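Local coordinates for protein alpha-glucosidase YIHQ (Escherichia coli, PDB 5AEG) that hydrolyses sulfoquinovosyl diacylglycerides and simple sulfoquinovosides to release sulfoquinovose, as a retaining glycosidase of family GH31, at residues Q322-E326 with G327-L331; T444-L447 with G448-F452; S582-P585 with V586-L590. All blocks are in the same frame, centred on the assembly; numbering follows the deposited sequence.

Contact 1. Residues Q322-E326 with G327-L331; sequences QWNQE and GVQFL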
# COMPACT_ATOMS: atom_id res chain seq x y z
N GLN A 322 17.83 -27.16 7.50
CA GLN A 322 17.61 -28.19 6.53
C GLN A 322 16.86 -27.61 5.29
O GLN A 322 17.23 -27.83 4.11
CB GLN A 322 16.84 -29.31 7.20
CG GLN A 322 16.36 -30.42 6.27
CD GLN A 322 15.56 -31.51 6.98
OE1 GLN A 322 15.91 -31.90 8.12
NE2 GLN A 322 14.47 -32.04 6.32
N TRP A 323 15.81 -26.83 5.55
CA TRP A 323 15.07 -26.25 4.42
C TRP A 323 15.96 -25.33 3.60
O TRP A 323 15.93 -25.36 2.34
CB TRP A 323 13.76 -25.51 4.94
CG TRP A 323 12.65 -26.43 5.42
CD1 TRP A 323 12.42 -27.69 5.04
CD2 TRP A 323 11.62 -26.10 6.37
NE1 TRP A 323 11.29 -28.18 5.67
CE2 TRP A 323 10.81 -27.23 6.51
CE3 TRP A 323 11.33 -24.96 7.12
CZ2 TRP A 323 9.68 -27.24 7.31
CZ3 TRP A 323 10.21 -25.00 7.98
CH2 TRP A 323 9.42 -26.13 8.06
N ASN A 324 16.76 -24.52 4.27
CA ASN A 324 17.64 -23.59 3.58
C ASN A 324 18.59 -24.39 2.67
O ASN A 324 18.75 -24.08 1.48
CB ASN A 324 18.42 -22.74 4.54
CG ASN A 324 17.59 -21.73 5.26
OD1 ASN A 324 16.34 -21.48 5.01
ND2 ASN A 324 18.25 -21.12 6.15
N GLN A 325 19.16 -25.47 3.18
CA GLN A 325 19.95 -26.40 2.31
C GLN A 325 19.30 -26.87 1.08
O GLN A 325 19.99 -27.11 0.10
CB GLN A 325 20.46 -27.62 3.08
CG GLN A 325 21.71 -27.26 3.89
CD GLN A 325 21.98 -28.24 5.04
OE1 GLN A 325 21.59 -29.41 4.96
NE2 GLN A 325 22.65 -27.77 6.10
N GLU A 326 17.97 -27.02 1.10
CA GLU A 326 17.19 -27.43 -0.06
C GLU A 326 16.60 -26.24 -0.86
O GLU A 326 15.69 -26.44 -1.68
CB GLU A 326 16.04 -28.29 0.44
CG GLU A 326 16.49 -29.53 1.20
CD GLU A 326 15.34 -30.24 1.90
OE1 GLU A 326 14.18 -29.69 2.00
OE2 GLU A 326 15.62 -31.35 2.41
N GLY A 327 17.03 -25.03 -0.62
CA GLY A 327 16.49 -23.87 -1.37
C GLY A 327 15.11 -23.33 -0.90
O GLY A 327 14.36 -22.78 -1.68
N VAL A 328 14.81 -23.47 0.40
CA VAL A 328 13.51 -23.06 1.00
C VAL A 328 13.82 -22.18 2.17
O VAL A 328 14.51 -22.57 3.15
CB VAL A 328 12.67 -24.28 1.42
CG1 VAL A 328 11.35 -23.92 2.05
CG2 VAL A 328 12.44 -25.19 0.23
N GLN A 329 13.30 -20.97 2.08
CA GLN A 329 13.38 -19.99 3.18
C GLN A 329 12.20 -20.13 4.12
O GLN A 329 11.13 -20.67 3.74
CB GLN A 329 13.38 -18.60 2.56
CG GLN A 329 14.66 -18.24 1.81
CD GLN A 329 15.85 -18.06 2.75
OE1 GLN A 329 15.73 -17.57 3.83
NE2 GLN A 329 16.97 -18.54 2.36
N PHE A 330 12.37 -19.68 5.37
CA PHE A 330 11.29 -19.71 6.34
C PHE A 330 10.93 -18.28 6.67
O PHE A 330 11.81 -17.44 6.99
CB PHE A 330 11.69 -20.40 7.68
CG PHE A 330 10.56 -20.46 8.65
CD1 PHE A 330 9.52 -21.34 8.44
CD2 PHE A 330 10.50 -19.59 9.71
CE1 PHE A 330 8.45 -21.37 9.32
CE2 PHE A 330 9.41 -19.62 10.58
CZ PHE A 330 8.40 -20.49 10.37
N LEU A 331 9.65 -18.01 6.59
CA LEU A 331 9.14 -16.65 6.87
C LEU A 331 8.12 -16.64 7.99
O LEU A 331 7.27 -17.54 8.10
CB LEU A 331 8.53 -16.01 5.61
CG LEU A 331 9.42 -15.71 4.42
CD1 LEU A 331 9.60 -16.92 3.55
CD2 LEU A 331 8.83 -14.58 3.56
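A Schellman motif ends helix 316-325 of the TIM barrel and turns the chain into barrel strand 329-334, bringing Trp323 of the last helical turn against Val328 and Phe330. Two backbone bonds define the motif. Val328 N gives its hydrogen to Trp323 O at 2.9 Å, and Gly327 N donates to Asn324 O, also at 2.9 Å. Gly327 adopts a left-handed backbone conformation (phi 80°), in which a beta carbon would collide with the carbonyl oxygen of Glu326. Beside these bonds Asn324 CA makes a CH...O contact with Val328 O at 3.3 Å.

Trp323 CB packs on Val328 CB at 3.9 Å, the apolar pair that commonly accompanies the two Schellman bonds. The Trp323 side chain has CG anti to its carbonyl carbon (chi1 -73°), which carries the indole past Val328 to the start of the strand. There its six-membered ring reaches Phe330: CZ3 of Trp323 lies 3.8 Å from CD1 of Phe330, which sits near the indole plane at the ring's edge, whereas the tryptophan atom approaches the phenyl ring obliquely. The indole NE1 is hydrogen-bonded to Gln269 OE1 on helix 265-277, so the ring is held at its polar edge as well as by packing. Glu326, at the exposed end of the turn, forms a salt bridge with Arg276 of that same helix.

Phe330 lies about 8 Å from the substrate-binding Gln288, side chain to side chain. The whole is a glycine-capped helix-to-strand turn of an alpha/beta barrel, its apolar side folded onto the neighbouring helix and strand 282-286.

Contact 2. Residues T444-L447 with G448-F452; sequences TGKL and GEILF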
# COMPACT_ATOMS: atom_id res chain seq x y z
N THR A 444 21.94 -5.67 10.62
CA THR A 444 22.44 -7.05 10.61
C THR A 444 23.04 -7.39 9.28
O THR A 444 23.46 -8.50 9.04
CB THR A 444 21.33 -8.08 10.88
OG1 THR A 444 20.19 -7.78 10.06
CG2 THR A 444 20.91 -8.08 12.34
N GLY A 445 23.10 -6.42 8.39
CA GLY A 445 23.62 -6.64 7.04
C GLY A 445 22.71 -7.46 6.18
O GLY A 445 23.20 -8.19 5.33
N LYS A 446 21.38 -7.37 6.37
CA LYS A 446 20.53 -8.28 5.63
C LYS A 446 19.66 -7.64 4.55
O LYS A 446 18.79 -8.32 3.97
CB LYS A 446 19.70 -9.09 6.64
CG LYS A 446 20.50 -10.05 7.56
CD LYS A 446 21.22 -11.14 6.84
CE LYS A 446 21.93 -12.05 7.82
NZ LYS A 446 22.00 -13.37 7.23
N LEU A 447 19.89 -6.38 4.22
CA LEU A 447 19.22 -5.75 3.09
C LEU A 447 19.55 -6.49 1.81
O LEU A 447 20.68 -6.86 1.59
CB LEU A 447 19.52 -4.24 3.02
CG LEU A 447 18.87 -3.39 4.11
CD1 LEU A 447 19.35 -1.95 4.09
CD2 LEU A 447 17.32 -3.42 4.08
N GLY A 448 18.54 -6.83 0.99
CA GLY A 448 18.77 -7.64 -0.21
C GLY A 448 18.88 -9.14 0.06
O GLY A 448 18.98 -9.92 -0.87
N GLU A 449 18.74 -9.57 1.31
CA GLU A 449 18.78 -10.98 1.65
C GLU A 449 17.53 -11.45 2.38
O GLU A 449 17.09 -12.60 2.20
CB GLU A 449 20.02 -11.34 2.54
CG GLU A 449 21.38 -11.45 1.81
CD GLU A 449 22.54 -11.38 2.82
OE1 GLU A 449 22.55 -12.19 3.77
OE2 GLU A 449 23.39 -10.47 2.69
N ILE A 450 17.04 -10.64 3.28
CA ILE A 450 15.78 -10.88 3.96
C ILE A 450 14.69 -9.98 3.36
O ILE A 450 14.94 -8.82 3.05
CB ILE A 450 15.95 -10.62 5.49
CG1 ILE A 450 16.82 -11.75 6.07
CG2 ILE A 450 14.64 -10.50 6.28
CD1 ILE A 450 17.25 -11.51 7.53
N LEU A 451 13.49 -10.54 3.25
CA LEU A 451 12.34 -9.79 2.66
C LEU A 451 11.16 -9.74 3.66
O LEU A 451 10.57 -10.80 4.00
CB LEU A 451 11.95 -10.41 1.28
CG LEU A 451 10.88 -9.46 0.73
CD1 LEU A 451 11.32 -8.20 0.05
CD2 LEU A 451 9.48 -9.99 0.49
N PHE A 452 10.83 -8.56 4.12
CA PHE A 452 9.58 -8.37 4.88
C PHE A 452 8.53 -7.68 4.01
O PHE A 452 8.84 -6.93 3.06
CB PHE A 452 9.78 -7.67 6.23
CG PHE A 452 10.25 -6.31 6.15
CD1 PHE A 452 9.35 -5.23 6.09
CD2 PHE A 452 11.60 -6.05 6.23
CE1 PHE A 452 9.85 -3.92 6.05
CE2 PHE A 452 12.08 -4.78 6.15
CZ PHE A 452 11.23 -3.71 6.09
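Lys446 O accepts two backbone bonds, one from Glu449 N at 2.9 Å and one from Ile450 N at 3.0 Å. The Ile450 bond is nearly straight (172° at the hydrogen). Leu447 and Gly448 occupy the corners of a type II beta turn, with Gly448 at positive phi; a beta carbon there would strike Leu447 O. A long salt bridge spans the same turn, Lys446 NZ standing 3.7 Å from Glu449 OE1. The lysine chain bends at its second torsion (chi2 -64°), and its CD passes OE1 of Glu449 at 3.5 Å.

The same aliphatic stem meets Ile450 on its apolar side, where Ile450 CD1 touches Lys446 CB and CG, each at 3.6 Å. Ile450 also packs on Ile395 of helix 380-395, whereas Leu447 lies against Tyr438 and Leu441 of helix 422-444. The turn thus joins helix 422-444 to barrel strand 451-454. With the charged groups this far apart at the surface, the ion pair probably adds little beside the two backbone hydrogen bonds that Lys446 O accepts across the turn.

Contact 3. Residues S582-P585 with V586-L590; sequences SGLP and VMRPL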
# COMPACT_ATOMS: atom_id res chain seq x y z
N SER A 582 15.77 3.94 -10.07
CA SER A 582 15.13 5.16 -10.46
C SER A 582 13.65 5.29 -10.21
O SER A 582 13.00 6.21 -10.75
CB SER A 582 15.48 5.44 -11.93
OG SER A 582 14.86 4.48 -12.68
N GLY A 583 13.07 4.38 -9.40
CA GLY A 583 11.62 4.44 -9.06
C GLY A 583 10.68 4.08 -10.18
O GLY A 583 9.49 4.37 -10.12
N LEU A 584 11.18 3.43 -11.21
CA LEU A 584 10.36 2.99 -12.30
C LEU A 584 9.68 1.67 -11.80
O LEU A 584 10.36 0.67 -11.57
CB LEU A 584 11.20 2.62 -13.50
CG LEU A 584 10.50 2.17 -14.74
CD1 LEU A 584 9.46 3.07 -15.30
CD2 LEU A 584 11.50 1.83 -15.81
N PRO A 585 8.38 1.76 -11.48
CA PRO A 585 7.77 0.56 -10.79
C PRO A 585 7.64 -0.71 -11.64
O PRO A 585 7.59 -0.68 -12.87
CB PRO A 585 6.41 1.09 -10.37
CG PRO A 585 6.04 2.03 -11.53
CD PRO A 585 7.36 2.78 -11.79
N VAL A 586 7.54 -1.85 -10.95
CA VAL A 586 7.50 -3.15 -11.64
C VAL A 586 6.18 -3.37 -12.33
O VAL A 586 6.15 -3.81 -13.47
CB VAL A 586 7.85 -4.31 -10.68
CG1 VAL A 586 7.83 -5.63 -11.43
CG2 VAL A 586 9.23 -4.06 -10.09
N MET A 587 5.05 -3.02 -11.68
CA MET A 587 3.79 -3.07 -12.34
C MET A 587 3.42 -1.64 -12.66
O MET A 587 3.36 -0.79 -11.78
CB MET A 587 2.72 -3.73 -11.42
CG MET A 587 3.00 -5.16 -11.16
SD MET A 587 2.09 -5.88 -9.71
CE MET A 587 0.42 -5.83 -10.27
N ARG A 588 3.20 -1.39 -13.95
CA ARG A 588 3.10 -0.04 -14.46
C ARG A 588 1.77 0.31 -15.10
O ARG A 588 1.20 -0.49 -15.90
CB ARG A 588 4.22 0.12 -15.55
CG ARG A 588 5.60 -0.14 -15.01
CD ARG A 588 6.71 -0.10 -16.08
NE ARG A 588 7.95 -0.64 -15.59
CZ ARG A 588 9.07 -0.77 -16.32
NH1 ARG A 588 9.12 -0.36 -17.59
NH2 ARG A 588 10.15 -1.33 -15.81
N PRO A 589 1.29 1.55 -14.89
CA PRO A 589 0.16 2.08 -15.60
C PRO A 589 0.54 2.14 -17.10
O PRO A 589 1.70 2.44 -17.37
CB PRO A 589 0.01 3.49 -15.01
CG PRO A 589 0.68 3.41 -13.67
CD PRO A 589 1.81 2.48 -13.87
N LEU A 590 -0.37 1.81 -17.99
CA LEU A 590 -0.03 1.77 -19.46
C LEU A 590 0.47 3.17 -19.97
O LEU A 590 1.32 3.23 -20.89
CB LEU A 590 -1.16 1.34 -20.28
CG LEU A 590 -1.26 -0.18 -20.56
CD1 LEU A 590 -1.49 -1.07 -19.33
CD2 LEU A 590 -2.30 -0.47 -21.60
O HOH W 1 10.53 -1.70 -13.01
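Pro585 is extended (psi 158°) and Val586 then turns the chain with helix-like angles, so that Arg588 folds back over Leu584 and Pro585 just where strand 587-588 begins. This short strand is at an edge of the antiparallel sheet of the C-terminal domain, beside strand 607-609, and the loop before it comes from helix 569-582.

Arg588 is stretched from CG to NE (chi2 176°) and lays its guanidinium across the preceding loop. NE donates to Pro585 O at 2.7 Å, the carbonyl pointing almost straight at the nitrogen and lying close to the guanidinium plane. Leu584 comes over one face of the same group: its CD2 is 3.4 Å from Arg588 NH2, displaced toward the rim, and its CG is 3.6 Å from CZ. The planar group is therefore gripped at its edge and covered on one face. Its NH1 is hydrogen-bonded to His593 NE2. Pro585 itself packs on Ala494 of helix 486-495 and on Leu236 of helix 232-243.

A leucine in place of Arg588 would probably leave the carbonyl of the buried Pro585 without its NE donor, His593 without its partner and Leu584 without the flat surface it covers. One water completes the link between the segments: it donates to Leu584 O at 2.8 Å and accepts from Arg588 NH2 at 2.8 Å.

Contacts 1 and 2 serve the same barrel, each turning the chain from a helix into a parallel strand, 329-334 and 451-454, and they meet where Leu331 CD2 packs 4.2 Å from Leu451 O. Contact 3 belongs instead to the C-terminal domain, its nearest atoms about 17 Å from contact 1 and about 11 Å from contact 2. Burial differs as well: contact 3 is buried, contact 1 is partly so, and contact 2 is at the surface. Aromatic and aliphatic packing dominates the side chains of contact 1, contact 2 adds a long ion pair to its backbone bonds, and in contact 3 a buried guanidinium and a water satisfy backbone carbonyls.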